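Proximal thread matrix protein 1 (PDB 4CN9) probably binds collagen within the mussel byssus through its von Willebrand factor type A domains, one of which holds zinc in its MIDAS motif. Local coordinates at residues F418-S421 with K425-K428; V104-G109 with V169-D174; D304-Q309 with L342-L347. All blocks are in the same frame, centred on the assembly; numbering follows the deposited sequence.

Contact 1 (F418-S421 with K425-K428); sequences FTTS and KLSK
The turn that leaves strand 417-420, at one edge of the second von Willebrand factor type A sheet, and leads into helix 430-437 brings Thr420 back against Lys425 and Lys428. Only three residues separate the segments, and the nearest pair of CA atoms, Thr420 and Lys425, stands 6.2 Å apart. Residues 426-428 already have helical backbone angles, and Lys428 N bonds to Lys425 O at 3.0 Å.

Thr420 is the buried centre. Its CB bond points toward 425-428, and chi1 of 66° puts CG2 anti to the carbonyl carbon, where the methyl lies 3.7 Å from Lys425 O. Behind it, Thr420 CB meets Lys425 CB at 4.2 Å. The hydroxyl is engaged within the turn by a hydrogen bond to Ser422 O, while Leu426 CD2 approaches Thr420 OG1 to 4.3 Å. Thr420 and Leu426 both also touch Val398 of the adjacent strand 391-398, which ties the turn to the sheet.

Lys428 runs past Thr420 in the opposite direction. Its chain folds at chi3 (88°) and chi4 (78°), which turns the ammonium back over the threonine methyl, with Lys428 NZ 3.6 Å from Thr420 CG2. From there NZ makes a weak hydrogen bond of 3.3 Å to Thr419 O. Lys425, bent at chi2 and chi3, lays its aliphatic end alongside Ser421, with Lys425 CE 3.1 Å from Ser421 OG.

Chemically, a methyl and a backbone carbonyl make the inner part, with the exposed chain of Lys428 folded over the methyl and that of Lys425 lying along Ser421. The buried hydroxyl has a partner in Ser422, whereas the ammonium of Lys428 has a weak bond across the turn, consistent with a lysine end that is less firmly fixed than the threonine beneath it.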
loop_
_atom_site.group_PDB
_atom_site.type_symbol
_atom_site.label_atom_id
_atom_site.label_comp_id
_atom_site.label_asym_id
_atom_site.label_seq_id
_atom_site.Cartn_x
_atom_site.Cartn_y
_atom_site.Cartn_z
ATOM N N PHE A 418 -2.523 -6.345 -11.851
ATOM C CA PHE A 418 -2.006 -6.420 -13.205
ATOM C C PHE A 418 -2.932 -7.275 -14.048
ATOM O O PHE A 418 -3.479 -8.271 -13.561
ATOM C CB PHE A 418 -0.612 -7.045 -13.213
ATOM C CG PHE A 418 0.402 -6.278 -12.433
ATOM C CD1 PHE A 418 0.564 -6.498 -11.075
ATOM C CD2 PHE A 418 1.187 -5.320 -13.055
ATOM C CE1 PHE A 418 1.502 -5.778 -10.348
ATOM C CE2 PHE A 418 2.115 -4.597 -12.341
ATOM C CZ PHE A 418 2.282 -4.825 -10.989
ATOM N N THR A 419 -3.116 -6.876 -15.309
ATOM C CA THR A 419 -3.941 -7.630 -16.251
ATOM C C THR A 419 -3.212 -7.722 -17.600
ATOM O O THR A 419 -2.499 -6.796 -18.001
ATOM C CB THR A 419 -5.352 -6.990 -16.468
ATOM O OG1 THR A 419 -5.219 -5.692 -17.059
ATOM C CG2 THR A 419 -6.126 -6.847 -15.163
ATOM N N THR A 420 -3.347 -8.862 -18.267
ATOM C CA THR A 420 -2.792 -9.035 -19.611
ATOM C C THR A 420 -3.791 -9.832 -20.429
ATOM O O THR A 420 -4.538 -10.636 -19.891
ATOM C CB THR A 420 -1.388 -9.754 -19.625
ATOM O OG1 THR A 420 -1.496 -11.118 -19.180
ATOM C CG2 THR A 420 -0.383 -9.040 -18.729
ATOM N N SER A 421 -3.788 -9.639 -21.740
ATOM C CA SER A 421 -4.749 -10.322 -22.597
ATOM C C SER A 421 -4.376 -11.786 -22.818
ATOM O O SER A 421 -5.230 -12.609 -23.131
ATOM C CB SER A 421 -4.817 -9.619 -23.954
ATOM O OG SER A 421 -3.539 -9.640 -24.550
ATOM N N LYS A 425 1.919 -12.525 -22.917
ATOM C CA LYS A 425 2.231 -11.152 -22.526
ATOM C C LYS A 425 2.553 -11.000 -21.038
ATOM O O LYS A 425 2.713 -9.885 -20.557
ATOM C CB LYS A 425 1.104 -10.205 -22.952
ATOM C CG LYS A 425 0.770 -10.317 -24.447
ATOM C CD LYS A 425 0.411 -8.985 -25.107
ATOM C CE LYS A 425 -0.728 -8.276 -24.387
ATOM N NZ LYS A 425 -1.353 -7.187 -25.212
ATOM N N LEU A 426 2.685 -12.113 -20.316
ATOM C CA LEU A 426 3.114 -12.044 -18.918
ATOM C C LEU A 426 4.480 -11.379 -18.803
ATOM O O LEU A 426 4.762 -10.715 -17.817
ATOM C CB LEU A 426 3.116 -13.418 -18.241
ATOM C CG LEU A 426 1.768 -13.910 -17.718
ATOM C CD1 LEU A 426 1.858 -15.360 -17.282
ATOM C CD2 LEU A 426 1.261 -13.036 -16.564
ATOM N N SER A 427 5.316 -11.521 -19.830
ATOM C CA SER A 427 6.635 -10.884 -19.831
ATOM C C SER A 427 6.528 -9.359 -19.684
ATOM O O SER A 427 7.385 -8.711 -19.073
ATOM C CB SER A 427 7.365 -11.224 -21.129
ATOM O OG SER A 427 6.671 -10.675 -22.240
ATOM N N LYS A 428 5.467 -8.792 -20.240
ATOM C CA LYS A 428 5.219 -7.356 -20.180
ATOM C C LYS A 428 5.067 -6.796 -18.755
ATOM O O LYS A 428 5.286 -5.613 -18.544
ATOM C CB LYS A 428 3.972 -7.023 -21.014
ATOM C CG LYS A 428 3.172 -5.805 -20.551
ATOM C CD LYS A 428 1.934 -5.540 -21.441
ATOM C CE LYS A 428 0.673 -6.297 -20.977
ATOM N NZ LYS A 428 -0.030 -5.670 -19.804
#

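Contact 2 (V104-G109 with V169-D174); sequences VQFSQG and VILMTD. With ZN (zinc ion), chain C.
The Phe106 ring meets Thr173 CB at its edge, near the ring plane, 4.1 Å from CZ, while Leu171 CD1 and Met172 O approach obliquely. This buried packing lies beneath the MIDAS motif of the first von Willebrand factor type A domain, whose Asp61, Ser63 and Ser65 follow the DxSxS pattern. Strands 100-106 and 166-173 do not pair: strand 54-61 runs between them, and their short axes stay 9.4 Å apart at 33°. Phe106 spans that separation with chi1 of 82°, which sets CG between its backbone N and carbonyl carbon. The ring lies over the intervening strand 54-61, where it touches Leu59 and Asp61, and crosses the Leu171 side chain at about a right angle, with CE1 3.6 Å from Leu171 CD1.

Thr173 joins this packing to the metal site. Its OG1 and the backbone N of Asp174 both hydrogen-bond to Asp61 OD2, a second-shell grip on the residue that carries the ligand. Zinc is bound by Asp174 OD1 at 2.1 Å, by Ser63 and Ser65, and by three waters; one of these, water 1, also donates a 2.9 Å hydrogen bond to Asp174 O.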
loop_
_atom_site.group_PDB
_atom_site.type_symbol
_atom_site.label_atom_id
_atom_site.label_comp_id
_atom_site.label_asym_id
_atom_site.label_seq_id
_atom_site.Cartn_x
_atom_site.Cartn_y
_atom_site.Cartn_z
ATOM N N VAL A 104 -0.446 21.882 3.879
ATOM C CA VAL A 104 -1.164 22.368 2.719
ATOM C C VAL A 104 -2.656 22.192 2.950
ATOM O O VAL A 104 -3.117 21.080 3.254
ATOM C CB VAL A 104 -0.736 21.555 1.488
ATOM C CG1 VAL A 104 -1.630 21.852 0.294
ATOM C CG2 VAL A 104 0.734 21.822 1.186
ATOM N N GLN A 105 -3.404 23.290 2.854
ATOM C CA GLN A 105 -4.861 23.253 3.018
ATOM C C GLN A 105 -5.519 23.019 1.666
ATOM O O GLN A 105 -5.050 23.515 0.644
ATOM C CB GLN A 105 -5.392 24.566 3.619
ATOM C CG GLN A 105 -4.787 24.950 4.950
ATOM C CD GLN A 105 -4.965 26.447 5.300
ATOM O OE1 GLN A 105 -4.018 27.114 5.715
ATOM N NE2 GLN A 105 -6.173 26.958 5.147
ATOM N N PHE A 106 -6.608 22.267 1.654
ATOM C CA PHE A 106 -7.315 22.001 0.406
ATOM C C PHE A 106 -8.816 21.869 0.642
ATOM O O PHE A 106 -9.258 21.294 1.652
ATOM C CB PHE A 106 -6.774 20.726 -0.268
ATOM C CG PHE A 106 -7.359 19.450 0.295
ATOM C CD1 PHE A 106 -6.803 18.847 1.419
ATOM C CD2 PHE A 106 -8.480 18.877 -0.285
ATOM C CE1 PHE A 106 -7.363 17.688 1.957
ATOM C CE2 PHE A 106 -9.051 17.721 0.245
ATOM C CZ PHE A 106 -8.491 17.125 1.361
ATOM N N SER A 107 -9.589 22.438 -0.287
ATOM C CA SER A 107 -11.023 22.194 -0.397
ATOM C C SER A 107 -11.447 22.732 -1.763
ATOM O O SER A 107 -11.444 21.999 -2.765
ATOM C CB SER A 107 -11.849 22.816 0.757
ATOM O OG SER A 107 -11.534 24.170 1.037
ATOM N N GLN A 108 -11.787 24.012 -1.806
ATOM C CA GLN A 108 -11.870 24.722 -3.065
ATOM C C GLN A 108 -10.477 25.326 -3.310
ATOM O O GLN A 108 -10.022 26.252 -2.618
ATOM C CB GLN A 108 -12.985 25.778 -3.027
ATOM C CG GLN A 108 -13.226 26.471 -4.363
ATOM C CD GLN A 108 -12.235 27.588 -4.609
ATOM O OE1 GLN A 108 -12.184 28.562 -3.853
ATOM N NE2 GLN A 108 -11.420 27.441 -5.651
ATOM N N GLY A 109 -9.772 24.747 -4.268
ATOM C CA GLY A 109 -8.364 25.045 -4.443
ATOM C C GLY A 109 -7.486 24.634 -3.263
ATOM O O GLY A 109 -7.916 23.999 -2.290
ATOM N N VAL A 169 3.266 11.882 3.014
ATOM C CA VAL A 169 2.063 12.709 2.944
ATOM C C VAL A 169 0.981 12.085 3.808
ATOM O O VAL A 169 0.664 10.889 3.676
ATOM C CB VAL A 169 1.529 12.832 1.491
ATOM C CG1 VAL A 169 0.205 13.564 1.454
ATOM C CG2 VAL A 169 2.538 13.517 0.626
ATOM N N ILE A 170 0.443 12.892 4.717
ATOM C CA ILE A 170 -0.671 12.483 5.557
ATOM C C ILE A 170 -1.892 13.332 5.185
ATOM O O ILE A 170 -1.926 14.540 5.412
ATOM C CB ILE A 170 -0.321 12.622 7.057
ATOM C CG1 ILE A 170 0.813 11.651 7.408
ATOM C CG2 ILE A 170 -1.543 12.338 7.919
ATOM C CD1 ILE A 170 1.624 12.022 8.621
ATOM N N LEU A 171 -2.862 12.676 4.566
ATOM C CA LEU A 171 -4.096 13.310 4.106
ATOM C C LEU A 171 -5.196 13.139 5.155
ATOM O O LEU A 171 -5.414 12.036 5.663
ATOM C CB LEU A 171 -4.533 12.684 2.783
ATOM C CG LEU A 171 -5.956 12.924 2.266
ATOM C CD1 LEU A 171 -6.121 14.339 1.834
ATOM C CD2 LEU A 171 -6.253 11.988 1.106
ATOM N N MET A 172 -5.866 14.240 5.482
ATOM C CA MET A 172 -6.985 14.237 6.422
ATOM C C MET A 172 -8.199 14.839 5.735
ATOM O O MET A 172 -8.157 15.988 5.305
ATOM C CB MET A 172 -6.644 15.078 7.658
ATOM C CG MET A 172 -5.385 14.637 8.395
ATOM S SD MET A 172 -4.905 15.841 9.682
ATOM C CE MET A 172 -6.333 15.721 10.733
ATOM N N THR A 173 -9.290 14.086 5.637
ATOM C CA THR A 173 -10.486 14.605 4.975
ATOM C C THR A 173 -11.796 14.123 5.599
ATOM O O THR A 173 -11.858 13.047 6.190
ATOM C CB THR A 173 -10.464 14.263 3.479
ATOM O OG1 THR A 173 -11.573 14.882 2.805
ATOM C CG2 THR A 173 -10.497 12.776 3.269
ATOM N N ASP A 174 -12.840 14.946 5.485
ATOM C CA ASP A 174 -14.168 14.545 5.917
ATOM C C ASP A 174 -15.110 14.427 4.730
ATOM O O ASP A 174 -16.339 14.412 4.894
ATOM C CB ASP A 174 -14.730 15.531 6.953
ATOM C CG ASP A 174 -15.364 16.774 6.321
ATOM O OD1 ASP A 174 -14.922 17.234 5.228
ATOM O OD2 ASP A 174 -16.317 17.294 6.944
HETATM ZN ZN ZN C . -15.969 18.393 3.812
HETATM O O HOH W 1 -17.359 16.820 3.563
HETATM O O HOH W 2 -14.543 17.570 2.536
HETATM O O HOH W 3 -17.065 19.291 2.290
#

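Contact 3 (D304-Q309 with L342-L347); sequences DRATKQ and LENARL. With SO4 (sulfate ion), chain G.
With chi1 at -169° the amide of Asn344 extends away from its own backbone N, toward strand 306-310, and chi2 of -71° turns it so that OD1 lies beside Lys308 while ND2 looks to two waters. Asn344 OD1 comes 3.5 Å from Lys308 CB, a van der Waals approach. Further back along the side chain, Asn344 CB packs on Ala306 CB at 4.0 Å.

The polar link is made through water. Water 5 accepts from Asn344 ND2 at 3.0 Å and from Lys308 N at 2.9 Å. Water 4 donates to Ala306 O at 2.7 Å and takes a second, weak bond from Asn344 ND2.

These residues join the edge strand 306-310 of the second von Willebrand factor type A sheet to helix 338-349. The segment axes approach to 8.1 Å, inclined at 44°. Thr307 and Gln309 pair through their backbones with strand 295-302, whereas Ala306 O and Lys308 N each bond to a water, and Asn344 ND2 bonds to both of these waters. Asn344 also touches Val300 of that inner strand. An alanine here would take away the amide, and both waters would probably lose their partner on the helix, leaving the strand edge tied less firmly to it.

Beyond CB the Lys308 chain leads away from Asn344: bent at chi3, it runs on past Val349, and NZ hydrogen-bonds both to Glu348 O near the helix end and to O1 of a sulfate, probably from the crystallisation liquor, at 2.9 Å.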
loop_
_atom_site.group_PDB
_atom_site.type_symbol
_atom_site.label_atom_id
_atom_site.label_comp_id
_atom_site.label_asym_id
_atom_site.label_seq_id
_atom_site.Cartn_x
_atom_site.Cartn_y
_atom_site.Cartn_z
ATOM N N ASP A 304 -11.544 -26.165 -8.531
ATOM C CA ASP A 304 -12.784 -26.134 -7.741
ATOM C C ASP A 304 -12.490 -25.896 -6.262
ATOM O O ASP A 304 -13.287 -25.284 -5.558
ATOM C CB ASP A 304 -13.602 -27.413 -7.909
ATOM C CG ASP A 304 -12.793 -28.647 -7.683
ATOM O OD1 ASP A 304 -11.602 -28.679 -8.096
ATOM O OD2 ASP A 304 -13.346 -29.581 -7.063
ATOM N N ARG A 305 -11.344 -26.391 -5.792
ATOM C CA ARG A 305 -10.928 -26.190 -4.400
ATOM C C ARG A 305 -9.455 -25.828 -4.418
ATOM O O ARG A 305 -8.934 -25.521 -5.487
ATOM C CB ARG A 305 -11.180 -27.460 -3.573
ATOM C CG ARG A 305 -12.670 -27.820 -3.408
ATOM C CD ARG A 305 -13.413 -26.807 -2.552
ATOM N NE ARG A 305 -14.830 -27.166 -2.329
ATOM C CZ ARG A 305 -15.863 -26.735 -3.061
ATOM N NH1 ARG A 305 -15.677 -25.937 -4.103
ATOM N NH2 ARG A 305 -17.099 -27.112 -2.748
ATOM N N ALA A 306 -8.787 -25.842 -3.264
ATOM C CA ALA A 306 -7.371 -25.456 -3.211
ATOM C C ALA A 306 -6.473 -26.552 -2.631
ATOM O O ALA A 306 -6.907 -27.359 -1.809
ATOM C CB ALA A 306 -7.195 -24.155 -2.446
ATOM N N THR A 307 -5.214 -26.561 -3.078
ATOM C CA THR A 307 -4.258 -27.589 -2.709
ATOM C C THR A 307 -2.894 -26.972 -2.496
ATOM O O THR A 307 -2.385 -26.278 -3.379
ATOM C CB THR A 307 -4.163 -28.636 -3.844
ATOM O OG1 THR A 307 -5.458 -29.175 -4.079
ATOM C CG2 THR A 307 -3.201 -29.752 -3.517
ATOM N N LYS A 308 -2.312 -27.205 -1.325
ATOM C CA LYS A 308 -0.908 -26.838 -1.077
ATOM C C LYS A 308 -0.000 -27.820 -1.789
ATOM O O LYS A 308 -0.012 -29.026 -1.488
ATOM C CB LYS A 308 -0.578 -26.818 0.419
ATOM C CG LYS A 308 0.872 -26.407 0.728
ATOM C CD LYS A 308 1.118 -26.121 2.218
ATOM C CE LYS A 308 1.338 -27.376 3.031
ATOM N NZ LYS A 308 1.848 -27.076 4.412
ATOM N N GLN A 309 0.776 -27.310 -2.736
ATOM C CA GLN A 309 1.695 -28.135 -3.506
ATOM C C GLN A 309 3.005 -28.282 -2.754
ATOM O O GLN A 309 3.529 -29.383 -2.623
ATOM C CB GLN A 309 1.940 -27.538 -4.892
ATOM C CG GLN A 309 0.706 -27.411 -5.747
ATOM C CD GLN A 309 0.069 -28.756 -6.042
ATOM O OE1 GLN A 309 0.712 -29.791 -5.933
ATOM N NE2 GLN A 309 -1.204 -28.742 -6.405
ATOM N N LEU A 342 -6.491 -18.470 -1.320
ATOM C CA LEU A 342 -6.058 -17.513 -0.306
ATOM C C LEU A 342 -6.206 -18.077 1.118
ATOM O O LEU A 342 -5.305 -17.903 1.947
ATOM C CB LEU A 342 -6.843 -16.211 -0.445
ATOM C CG LEU A 342 -6.524 -15.369 -1.688
ATOM C CD1 LEU A 342 -7.527 -14.266 -1.856
ATOM C CD2 LEU A 342 -5.102 -14.800 -1.634
ATOM N N GLU A 343 -7.337 -18.734 1.401
ATOM C CA GLU A 343 -7.534 -19.410 2.693
ATOM C C GLU A 343 -6.421 -20.430 2.964
ATOM O O GLU A 343 -5.851 -20.492 4.056
ATOM C CB GLU A 343 -8.901 -20.118 2.748
ATOM C CG GLU A 343 -9.138 -20.907 4.047
ATOM C CD GLU A 343 -10.015 -22.166 3.863
ATOM O OE1 GLU A 343 -10.009 -22.806 2.777
ATOM O OE2 GLU A 343 -10.715 -22.525 4.824
ATOM N N ASN A 344 -6.118 -21.241 1.959
ATOM C CA ASN A 344 -5.091 -22.247 2.085
ATOM C C ASN A 344 -3.719 -21.608 2.397
ATOM O O ASN A 344 -2.982 -22.094 3.260
ATOM C CB ASN A 344 -5.036 -23.103 0.811
ATOM C CG ASN A 344 -4.172 -24.338 0.971
ATOM O OD1 ASN A 344 -2.943 -24.248 1.048
ATOM N ND2 ASN A 344 -4.802 -25.496 0.982
ATOM N N ALA A 345 -3.392 -20.510 1.725
ATOM C CA ALA A 345 -2.125 -19.837 1.989
ATOM C C ALA A 345 -2.132 -19.382 3.445
ATOM O O ALA A 345 -1.138 -19.516 4.153
ATOM C CB ALA A 345 -1.943 -18.653 1.061
ATOM N N ARG A 346 -3.274 -18.872 3.891
ATOM C CA ARG A 346 -3.384 -18.325 5.241
ATOM C C ARG A 346 -3.256 -19.404 6.324
ATOM O O ARG A 346 -2.558 -19.212 7.328
ATOM C CB ARG A 346 -4.689 -17.568 5.401
ATOM C CG ARG A 346 -4.861 -16.917 6.774
ATOM C CD ARG A 346 -6.094 -16.027 6.823
ATOM N NE ARG A 346 -7.337 -16.770 6.614
ATOM C CZ ARG A 346 -8.033 -17.369 7.577
ATOM N NH1 ARG A 346 -7.618 -17.323 8.841
ATOM N NH2 ARG A 346 -9.147 -18.018 7.273
ATOM N N LEU A 347 -3.913 -20.538 6.109
ATOM C CA LEU A 347 -3.978 -21.573 7.120
ATOM C C LEU A 347 -2.843 -22.588 7.031
ATOM O O LEU A 347 -2.449 -23.167 8.045
ATOM C CB LEU A 347 -5.333 -22.291 7.050
ATOM C CG LEU A 347 -6.550 -21.409 7.316
ATOM C CD1 LEU A 347 -7.844 -22.226 7.190
ATOM C CD2 LEU A 347 -6.476 -20.744 8.701
HETATM S S SO4 G . 5.718 -26.526 5.511
HETATM O O1 SO4 G . 4.722 -27.286 4.759
HETATM O O2 SO4 G . 6.802 -26.099 4.615
HETATM O O3 SO4 G . 6.291 -27.353 6.567
HETATM O O4 SO4 G . 5.032 -25.379 6.095
HETATM O O HOH W 4 -7.165 -27.643 0.853
HETATM O O HOH W 5 -3.982 -28.362 0.808
#

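Overall arrangement
Contacts 1 and 3 belong to one sheet, that of the second von Willebrand factor type A domain, and involve its two outermost strands, 417-420 and 306-310. Their centres are about 24 Å apart and their nearest atoms about 14 Å, so they do not touch. Contact 2 is in the first domain, its centre about 36 Å from that of contact 1 and about 42 Å from that of contact 3, which lies across the chain's centre. Of the three, contact 2 alone reaches zinc, at the MIDAS site; the separate zinc held by Glu49, Asp51 and His446 lies outside all three contacts.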